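Local coordinates for protein monalysin (PDB 4MKO) that forms pores in host membranes as an aerolysin-like toxin, contributing to the intestinal damage and lethality that Pseudomonas entomophila causes in Drosophila, at residues Tyr77-Gly82 and Phe126-Glu131; Thr112-Ser117 and Thr183-Val188; Gly2-Tyr7 and Arg206-Glu211. One frame throughout, in Å; residues are numbered along the deposited sequence. Where two conformers were deposited one is given.

Contact 1: Tyr77-Gly82 and Phe126-Glu131; sequences YQLTKG and FTDTTE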
loop_
_atom_site.group_PDB
_atom_site.type_symbol
_atom_site.label_atom_id
_atom_site.label_comp_id
_atom_site.label_asym_id
_atom_site.label_seq_id
_atom_site.Cartn_x
_atom_site.Cartn_y
_atom_site.Cartn_z
ATOM N N TYR A 77 13.968 -9.486 13.648
ATOM C CA TYR A 77 12.902 -9.930 12.737
ATOM C C TYR A 77 13.122 -9.264 11.404
ATOM O O TYR A 77 13.814 -8.240 11.333
ATOM C CB TYR A 77 11.492 -9.623 13.299
ATOM C CG TYR A 77 11.358 -8.229 13.870
ATOM C CD1 TYR A 77 11.008 -7.150 13.060
ATOM C CD2 TYR A 77 11.654 -7.971 15.208
ATOM C CE1 TYR A 77 10.916 -5.855 13.578
ATOM C CE2 TYR A 77 11.602 -6.679 15.726
ATOM C CZ TYR A 77 11.226 -5.624 14.911
ATOM O OH TYR A 77 11.174 -4.357 15.447
ATOM N N GLN A 78 12.536 -9.827 10.352
ATOM C CA GLN A 78 12.716 -9.291 9.019
ATOM C C GLN A 78 11.601 -8.360 8.601
ATOM O O GLN A 78 10.436 -8.752 8.607
ATOM C CB GLN A 78 12.860 -10.431 7.985
ATOM C CG GLN A 78 14.105 -11.323 8.163
ATOM C CD GLN A 78 15.388 -10.534 8.127
ATOM O OE1 GLN A 78 15.775 -9.989 7.092
ATOM N NE2 GLN A 78 16.038 -10.399 9.279
ATOM N N LEU A 79 11.962 -7.139 8.226
ATOM C CA LEU A 79 11.022 -6.190 7.626
ATOM C C LEU A 79 11.430 -6.078 6.166
ATOM O O LEU A 79 12.458 -6.640 5.769
ATOM C CB LEU A 79 11.070 -4.818 8.321
ATOM C CG LEU A 79 10.672 -4.759 9.807
ATOM C CD1 LEU A 79 10.743 -3.327 10.321
ATOM C CD2 LEU A 79 9.261 -5.316 10.062
ATOM N N THR A 80 10.636 -5.384 5.346
ATOM C CA THR A 80 10.996 -5.187 3.942
ATOM C C THR A 80 10.860 -3.728 3.532
ATOM O O THR A 80 10.140 -2.948 4.176
ATOM C CB THR A 80 10.172 -6.102 3.007
ATOM O OG1 THR A 80 8.795 -5.719 3.066
ATOM C CG2 THR A 80 10.330 -7.596 3.320
ATOM N N LYS A 81 11.561 -3.359 2.445
ATOM C CA LYS A 81 11.501 -2.051 1.819
ATOM C C LYS A 81 11.218 -2.229 0.327
ATOM O O LYS A 81 11.511 -3.292 -0.217
ATOM C CB LYS A 81 12.752 -1.197 2.091
ATOM C CG LYS A 81 14.085 -1.787 1.644
ATOM C CD LYS A 81 15.223 -1.087 2.397
ATOM C CE LYS A 81 16.544 -1.789 2.197
ATOM N NZ LYS A 81 17.644 -1.113 2.940
ATOM N N GLY A 82 10.624 -1.204 -0.294
ATOM C CA GLY A 82 10.225 -1.234 -1.702
ATOM C C GLY A 82 8.847 -1.845 -1.841
ATOM O O GLY A 82 8.077 -1.866 -0.872
ATOM N N PHE A 126 15.337 -6.628 5.363
ATOM C CA PHE A 126 16.317 -6.024 6.269
ATOM C C PHE A 126 15.959 -6.406 7.683
ATOM O O PHE A 126 14.780 -6.617 7.992
ATOM C CB PHE A 126 16.468 -4.502 6.098
ATOM C CG PHE A 126 15.306 -3.660 6.556
ATOM C CD1 PHE A 126 14.204 -3.455 5.728
ATOM C CD2 PHE A 126 15.331 -3.027 7.794
ATOM C CE1 PHE A 126 13.141 -2.652 6.144
ATOM C CE2 PHE A 126 14.265 -2.225 8.212
ATOM C CZ PHE A 126 13.180 -2.032 7.378
ATOM N N THR A 127 16.982 -6.510 8.541
ATOM C CA THR A 127 16.809 -6.890 9.929
ATOM C C THR A 127 16.471 -5.668 10.765
ATOM O O THR A 127 17.143 -4.634 10.668
ATOM C CB THR A 127 18.096 -7.588 10.449
ATOM O OG1 THR A 127 18.436 -8.644 9.549
ATOM C CG2 THR A 127 17.944 -8.146 11.871
ATOM N N ASP A 128 15.457 -5.812 11.613
ATOM C CA ASP A 128 15.093 -4.790 12.578
ATOM C C ASP A 128 15.089 -5.448 13.956
ATOM O O ASP A 128 14.877 -6.660 14.058
ATOM C CB ASP A 128 13.742 -4.140 12.240
ATOM C CG ASP A 128 13.464 -2.905 13.065
ATOM O OD1 ASP A 128 14.350 -2.029 13.131
ATOM O OD2 ASP A 128 12.348 -2.801 13.625
ATOM N N THR A 129 15.411 -4.681 15.002
ATOM C CA THR A 129 15.442 -5.242 16.355
ATOM C C THR A 129 14.643 -4.394 17.313
ATOM O O THR A 129 14.578 -3.181 17.133
ATOM C CB THR A 129 16.906 -5.385 16.882
ATOM O OG1 THR A 129 17.488 -4.092 17.053
ATOM C CG2 THR A 129 17.799 -6.268 15.989
ATOM N N THR A 130 14.079 -5.030 18.357
ATOM C CA THR A 130 13.379 -4.388 19.468
ATOM C C THR A 130 13.691 -5.168 20.748
ATOM O O THR A 130 13.511 -6.392 20.780
ATOM C CB THR A 130 11.853 -4.272 19.222
ATOM O OG1 THR A 130 11.634 -3.538 18.018
ATOM C CG2 THR A 130 11.126 -3.555 20.365
ATOM N N GLU A 131 14.135 -4.460 21.797
ATOM C CA GLU A 131 14.370 -5.103 23.089
ATOM C C GLU A 131 12.987 -5.294 23.690
ATOM O O GLU A 131 12.205 -4.342 23.747
ATOM C CB GLU A 131 15.277 -4.260 24.005
ATOM C CG GLU A 131 15.683 -5.033 25.250
ATOM C CD GLU A 131 16.594 -4.295 26.211
ATOM O OE1 GLU A 131 17.761 -4.721 26.364
ATOM O OE2 GLU A 131 16.134 -3.311 26.836
#
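Y77 pairs with D128 as an antiparallel hydrogen-bonded pair, Y77 N donating to D128 O and D128 N to Y77 O. The tyrosine ring lies alongside the aspartate and, with chi1 at 45°, CG sits between the backbone N and the carbonyl carbon, which turns the ring back over the partner strand; D128 O lies 3.6 Å above its plane, over the centre. Y77 OH and T130 OG1 are hydrogen-bonded at 2.7 Å; a weak contact with D128 OD2 competes for the same hydroxyl. Q78 and T127 follow as a non-hydrogen-bonded pair with CA atoms 4.8 Å apart. On the face of Q78 the bent glutamine chain returns its amide across the gap, and Q78 NE2 donates to T127 OG1 at 3.0 Å in a nearly straight bond (175°) lying in the amide plane. L79 then forms a hydrogen-bonded pair with F126, and L79 CB stands over a face of the F126 ring, 4.0 Å from its centroid, a CH-pi contact. L79 CD1 meets D128 CB at 3.7 Å. K81 carries the backbone pairing of this two-stranded antiparallel sheet (72-81 and 124-133), in the region inferred to form the pore, on to Q124, and its NZ forms a salt bridge with E118. The Y77 and L79 side chains pack on strands 46-67 and 136-151, while R187 of strand 173-191 bonds both Y77 OH and T130 OG1.

Contact 2: Thr112-Ser117 and Thr183-Val188; sequences TGFTRS and TQRKRV. With ACT (acetate ion), chain J.
R185 is the centre of an inverse gamma turn, the corner at which strand 173-191 changes direction, and the loop T112-S117, part of the region inferred to form the pore, docks on it. Two hydrogen bonds, both donated by the arginine, tie the loop down. R185 N reaches T112 O at 2.7 Å with an N-H...O angle of 163°. The guanidinium supplies the other bond: R185 NE lies 2.7 Å from G113 O, which sits close to the guanidinium plane, although the donor is tilted 32° from the carbonyl plane. The bend of the arginine chain at chi3 (58°) folds NE back to this acceptor. G113, without a side chain, lies against R185, the CA atoms of G113 and R185 5.0 Å apart. Outside the segments, Q184 NE2 bonds S111 O and D13 OD1, and T112 OG1 bonds S119. K186 forms a salt bridge with D17 and, in one of its two conformers, K186 NZ donates to the acetate atom O at 2.8 Å; the ion probably came from the crystallisation liquor. Apolar contact adds a third grip, because R185 CB stands over one face of the F114 ring, 3.9 Å from its centroid, in a CH-pi contact. The same ring turns its edge to the strand backbone, with T183 O 3.5 Å from F114 CE2.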
loop_
_atom_site.group_PDB
_atom_site.type_symbol
_atom_site.label_atom_id
_atom_site.label_comp_id
_atom_site.label_asym_id
_atom_site.label_seq_id
_atom_site.Cartn_x
_atom_site.Cartn_y
_atom_site.Cartn_z
ATOM N N THR A 112 8.030 7.400 3.182
ATOM C CA THR A 112 8.262 5.967 3.321
ATOM C C THR A 112 9.265 5.652 4.424
ATOM O O THR A 112 9.177 4.594 5.027
ATOM C CB THR A 112 8.767 5.332 2.007
ATOM O OG1 THR A 112 10.088 5.822 1.760
ATOM C CG2 THR A 112 7.861 5.645 0.805
ATOM N N GLY A 113 10.224 6.548 4.650
ATOM C CA GLY A 113 11.274 6.315 5.636
ATOM C C GLY A 113 12.437 5.545 5.045
ATOM O O GLY A 113 13.409 5.245 5.746
ATOM N N PHE A 114 12.359 5.251 3.731
ATOM C CA PHE A 114 13.411 4.558 2.987
ATOM C C PHE A 114 14.051 5.520 1.982
ATOM O O PHE A 114 13.516 6.614 1.754
ATOM C CB PHE A 114 12.864 3.280 2.306
ATOM C CG PHE A 114 12.282 2.277 3.271
ATOM C CD1 PHE A 114 13.070 1.698 4.265
ATOM C CD2 PHE A 114 10.941 1.908 3.190
ATOM C CE1 PHE A 114 12.525 0.775 5.164
ATOM C CE2 PHE A 114 10.411 0.952 4.059
ATOM C CZ PHE A 114 11.207 0.377 5.032
ATOM N N THR A 115 15.220 5.148 1.409
ATOM C CA THR A 115 15.899 6.050 0.481
ATOM C C THR A 115 15.129 6.188 -0.839
ATOM O O THR A 115 14.223 5.385 -1.141
ATOM C CB THR A 115 17.371 5.659 0.244
ATOM O OG1 THR A 115 17.420 4.498 -0.583
ATOM C CG2 THR A 115 18.163 5.462 1.541
ATOM N N ARG A 116 15.503 7.207 -1.616
ATOM C CA ARG A 116 14.901 7.503 -2.910
ATOM C C ARG A 116 14.979 6.296 -3.857
ATOM O O ARG A 116 13.997 5.983 -4.518
ATOM C CB ARG A 116 15.568 8.738 -3.524
ATOM C CG ARG A 116 14.877 9.224 -4.788
ATOM C CD ARG A 116 15.375 10.572 -5.267
ATOM N NE ARG A 116 14.841 10.882 -6.597
ATOM C CZ ARG A 116 13.664 11.458 -6.828
ATOM N NH1 ARG A 116 12.877 11.807 -5.815
ATOM N NH2 ARG A 116 13.264 11.689 -8.073
ATOM N N SER A 117 16.113 5.591 -3.885
ATOM C CA SER A 117 16.277 4.434 -4.766
ATOM C C SER A 117 15.596 3.146 -4.255
ATOM O O SER A 117 15.412 2.210 -5.029
ATOM C CB SER A 117 17.761 4.184 -5.039
ATOM O OG SER A 117 18.411 3.722 -3.865
ATOM N N THR A 183 6.112 -0.810 1.293
ATOM C CA THR A 183 6.116 -0.699 2.752
ATOM C C THR A 183 6.622 0.655 3.192
ATOM O O THR A 183 7.310 1.357 2.439
ATOM C CB THR A 183 7.029 -1.755 3.386
ATOM O OG1 THR A 183 8.250 -1.805 2.644
ATOM C CG2 THR A 183 6.377 -3.131 3.492
ATOM N N GLN A 184 6.309 0.992 4.445
ATOM C CA GLN A 184 6.800 2.179 5.152
ATOM C C GLN A 184 7.726 1.651 6.256
ATOM O O GLN A 184 7.514 0.542 6.748
ATOM C CB GLN A 184 5.624 2.947 5.786
ATOM C CG GLN A 184 5.998 4.314 6.342
ATOM C CD GLN A 184 4.794 5.063 6.839
ATOM O OE1 GLN A 184 3.934 4.524 7.548
ATOM N NE2 GLN A 184 4.727 6.331 6.513
ATOM N N ARG A 185 8.719 2.452 6.670
ATOM C CA ARG A 185 9.647 2.092 7.752
ATOM C C ARG A 185 8.939 2.305 9.107
ATOM O O ARG A 185 9.329 3.156 9.914
ATOM C CB ARG A 185 10.948 2.900 7.641
ATOM C CG ARG A 185 12.056 2.296 8.511
ATOM C CD ARG A 185 13.450 2.767 8.143
ATOM N NE ARG A 185 13.593 4.216 8.210
ATOM C CZ ARG A 185 14.027 4.885 9.269
ATOM N NH1 ARG A 185 14.338 4.241 10.387
ATOM N NH2 ARG A 185 14.140 6.208 9.223
ATOM N N LYS A 186 7.874 1.514 9.325
ATOM C CA LYS A 186 7.035 1.579 10.511
ATOM C C LYS A 186 6.508 0.187 10.826
ATOM O O LYS A 186 6.000 -0.509 9.935
ATOM C CB LYS A 186 5.885 2.548 10.229
ATOM C CG LYS A 186 5.150 3.050 11.437
ATOM C CD LYS A 186 4.257 4.236 11.091
ATOM C CE LYS A 186 5.025 5.520 10.862
ATOM N NZ LYS A 186 4.108 6.671 10.674
ATOM N N ARG A 187 6.652 -0.222 12.077
ATOM C CA ARG A 187 6.180 -1.522 12.527
ATOM C C ARG A 187 5.460 -1.359 13.863
ATOM O O ARG A 187 5.816 -0.491 14.659
ATOM C CB ARG A 187 7.338 -2.540 12.616
ATOM C CG ARG A 187 8.352 -2.273 13.739
ATOM C CD ARG A 187 8.001 -2.989 15.032
ATOM N NE ARG A 187 8.930 -2.630 16.111
ATOM C CZ ARG A 187 8.801 -1.591 16.932
ATOM N NH1 ARG A 187 7.783 -0.747 16.796
ATOM N NH2 ARG A 187 9.704 -1.374 17.884
ATOM N N VAL A 188 4.484 -2.224 14.108
ATOM C CA VAL A 188 3.654 -2.212 15.302
ATOM C C VAL A 188 3.854 -3.535 16.017
ATOM O O VAL A 188 3.863 -4.574 15.367
ATOM C CB VAL A 188 2.158 -2.023 14.896
ATOM C CG1 VAL A 188 1.222 -2.061 16.110
ATOM C CG2 VAL A 188 1.954 -0.723 14.105
HETATM C C ACT J . 6.636 9.497 9.782
HETATM O O ACT J . 5.571 8.857 9.863
HETATM O OXT ACT J . 6.960 10.255 8.824
HETATM C CH3 ACT J . 7.617 9.344 10.951
#

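Contact 3: Gly2-Tyr7 and Arg206-Glu211; sequences GRFDQY and RNVLME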
loop_
_atom_site.group_PDB
_atom_site.type_symbol
_atom_site.label_atom_id
_atom_site.label_comp_id
_atom_site.label_asym_id
_atom_site.label_seq_id
_atom_site.Cartn_x
_atom_site.Cartn_y
_atom_site.Cartn_z
ATOM N N GLY A 2 -14.737 -8.491 5.824
ATOM C CA GLY A 2 -14.797 -7.615 4.652
ATOM C C GLY A 2 -15.234 -6.224 5.053
ATOM O O GLY A 2 -14.604 -5.613 5.915
ATOM N N ARG A 3 -16.367 -5.753 4.498
ATOM C CA ARG A 3 -16.982 -4.470 4.849
ATOM C C ARG A 3 -15.930 -3.382 5.131
ATOM O O ARG A 3 -15.758 -2.936 6.276
ATOM C CB ARG A 3 -17.942 -4.647 6.052
ATOM C CG ARG A 3 -19.057 -5.691 5.849
ATOM C CD ARG A 3 -20.199 -5.229 4.950
ATOM N NE ARG A 3 -20.831 -3.996 5.424
ATOM C CZ ARG A 3 -21.783 -3.944 6.352
ATOM N NH1 ARG A 3 -22.214 -5.055 6.936
ATOM N NH2 ARG A 3 -22.299 -2.778 6.713
ATOM N N PHE A 4 -15.223 -2.962 4.076
ATOM C CA PHE A 4 -14.168 -1.950 4.204
ATOM C C PHE A 4 -14.734 -0.559 4.566
ATOM O O PHE A 4 -13.961 0.340 4.933
ATOM C CB PHE A 4 -13.236 -1.947 2.981
ATOM C CG PHE A 4 -12.079 -2.926 3.082
ATOM C CD1 PHE A 4 -12.280 -4.233 3.534
ATOM C CD2 PHE A 4 -10.798 -2.554 2.699
ATOM C CE1 PHE A 4 -11.218 -5.152 3.582
ATOM C CE2 PHE A 4 -9.735 -3.468 2.759
ATOM C CZ PHE A 4 -9.949 -4.762 3.197
ATOM N N ASP A 5 -16.086 -0.418 4.561
ATOM C CA ASP A 5 -16.754 0.809 4.991
ATOM C C ASP A 5 -16.512 1.043 6.498
ATOM O O ASP A 5 -16.668 2.165 6.980
ATOM C CB ASP A 5 -18.264 0.815 4.620
ATOM C CG ASP A 5 -19.096 -0.432 4.930
ATOM O OD1 ASP A 5 -18.508 -1.502 5.177
ATOM O OD2 ASP A 5 -20.336 -0.347 4.861
ATOM N N GLN A 6 -16.087 -0.001 7.234
ATOM C CA GLN A 6 -15.788 0.110 8.666
ATOM C C GLN A 6 -14.528 0.920 8.947
ATOM O O GLN A 6 -14.363 1.404 10.068
ATOM C CB GLN A 6 -15.654 -1.286 9.331
ATOM C CG GLN A 6 -14.325 -2.013 9.056
ATOM C CD GLN A 6 -14.343 -3.427 9.560
ATOM O OE1 GLN A 6 -14.132 -3.678 10.748
ATOM N NE2 GLN A 6 -14.566 -4.382 8.662
ATOM N N TYR A 7 -13.599 1.003 7.963
ATOM C CA TYR A 7 -12.325 1.671 8.201
ATOM C C TYR A 7 -12.430 3.175 7.996
ATOM O O TYR A 7 -13.132 3.598 7.071
ATOM C CB TYR A 7 -11.206 1.076 7.322
ATOM C CG TYR A 7 -11.063 -0.422 7.483
ATOM C CD1 TYR A 7 -10.663 -0.978 8.696
ATOM C CD2 TYR A 7 -11.351 -1.287 6.430
ATOM C CE1 TYR A 7 -10.570 -2.357 8.863
ATOM C CE2 TYR A 7 -11.244 -2.667 6.581
ATOM C CZ TYR A 7 -10.852 -3.195 7.801
ATOM O OH TYR A 7 -10.726 -4.553 7.962
ATOM N N ARG A 206 -9.354 -7.240 -3.417
ATOM C CA ARG A 206 -10.750 -7.606 -3.661
ATOM C C ARG A 206 -11.684 -6.503 -3.140
ATOM O O ARG A 206 -12.545 -6.030 -3.884
ATOM C CB ARG A 206 -11.088 -8.962 -3.009
ATOM C CG ARG A 206 -12.455 -9.539 -3.406
ATOM C CD ARG A 206 -13.000 -10.569 -2.410
ATOM N NE ARG A 206 -11.982 -11.512 -1.943
ATOM C CZ ARG A 206 -11.563 -11.608 -0.684
ATOM N NH1 ARG A 206 -12.096 -10.844 0.261
ATOM N NH2 ARG A 206 -10.617 -12.478 -0.358
ATOM N N ASN A 207 -11.484 -6.067 -1.898
ATOM C CA ASN A 207 -12.340 -5.063 -1.275
ATOM C C ASN A 207 -12.167 -3.650 -1.797
ATOM O O ASN A 207 -13.165 -2.991 -2.098
ATOM C CB ASN A 207 -12.178 -5.098 0.225
ATOM C CG ASN A 207 -12.922 -6.254 0.852
ATOM O OD1 ASN A 207 -14.072 -6.113 1.282
ATOM N ND2 ASN A 207 -12.271 -7.399 0.964
ATOM N N VAL A 208 -10.927 -3.182 -1.897
ATOM C CA VAL A 208 -10.660 -1.812 -2.331
ATOM C C VAL A 208 -10.964 -1.604 -3.830
ATOM O O VAL A 208 -11.671 -0.668 -4.178
ATOM C CB VAL A 208 -9.215 -1.364 -1.943
ATOM C CG1 VAL A 208 -8.811 -0.043 -2.620
ATOM C CG2 VAL A 208 -9.054 -1.273 -0.434
ATOM N N LEU A 209 -10.379 -2.415 -4.698
ATOM C CA LEU A 209 -10.545 -2.216 -6.144
ATOM C C LEU A 209 -11.788 -2.855 -6.732
ATOM O O LEU A 209 -12.483 -2.243 -7.549
ATOM C CB LEU A 209 -9.301 -2.727 -6.877
ATOM C CG LEU A 209 -9.311 -2.616 -8.426
ATOM C CD1 LEU A 209 -9.339 -1.144 -8.886
ATOM C CD2 LEU A 209 -8.130 -3.361 -9.039
ATOM N N MET A 210 -12.014 -4.119 -6.403
ATOM C CA MET A 210 -13.081 -4.874 -7.061
ATOM C C MET A 210 -14.462 -4.500 -6.562
ATOM O O MET A 210 -15.365 -4.293 -7.379
ATOM C CB MET A 210 -12.824 -6.392 -6.964
ATOM C CG MET A 210 -11.423 -6.834 -7.463
ATOM S SD MET A 210 -10.943 -6.192 -9.100
ATOM C CE MET A 210 -12.042 -7.194 -10.182
ATOM N N GLU A 211 -14.609 -4.364 -5.237
ATOM C CA GLU A 211 -15.899 -4.067 -4.620
ATOM C C GLU A 211 -16.159 -2.573 -4.360
ATOM O O GLU A 211 -17.315 -2.171 -4.438
ATOM C CB GLU A 211 -16.094 -4.900 -3.341
ATOM C CG GLU A 211 -16.118 -6.391 -3.656
ATOM C CD GLU A 211 -16.252 -7.399 -2.532
ATOM O OE1 GLU A 211 -16.615 -7.006 -1.399
ATOM O OE2 GLU A 211 -16.016 -8.601 -2.801
HETATM O O HOH W 1 -15.623 -3.914 1.491
#
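The ring of F4 and the side-chain amide of N207 are stacked, their planes only 9° apart, while the two side chains as a whole meet at about a right angle. N207 CB is centred over the F4 ring at 3.4 Å from the centroid, a CH-pi contact, and N207 CG follows it over the rim, 3.4 Å from F4 CE1. A chi1 of -77° carries N207 CG over the ring, and chi2 near -94° turns the amide flat to it. The opposite face of F4 meets Y7 CE2 of the same segment, so the phenylalanine is sandwiched between its own N-terminal stretch and the helix. V208 approaches obliquely to the ring, with V208 CG2 3.8 Å from F4 CD2. The contact thus joins the N-terminal stretch, whose residues 4-6 form a 3-10 turn, to the C-terminal end of helix 201-211, where the backbone widens into a pi-type turn with a bond from E211 N to R206 O. No direct hydrogen bond links the two segments; instead one water accepts from F4 N at 2.8 Å and donates to N207 OD1 at 2.7 Å, joining backbone to amide. The other end of that amide, N207 ND2, is bonded to T203 O one turn back in the helix, which fixes the amide's rotation. Around them V208 packs on W31, V55 and L179, and the F4 ring meets that of F56, while W31 NE1 bonds F4 O.

In the fold
Contacts 1 and 2 are neighbours, their centres 11 Å apart, and they touch: T80 O accepts from T183 OG1, and strand 173-191 also reaches contact 1 through R187. Contact 3 lies on the other side of the chain's centre, about 29 Å from contact 1 and 25 Å from contact 2, centre to centre. Contact 1 is a surface strand pairing rich in backbone bonds, contact 2 a partly buried loop-to-corner joint held by an arginine, and contact 3 a buried aromatic-amide stack with a water bridge. Both segments of contact 1, but only 112-117 of contact 2, fall in the region inferred to form the pore, whereas contact 3 joins the N-terminal stretch to helix 201-211.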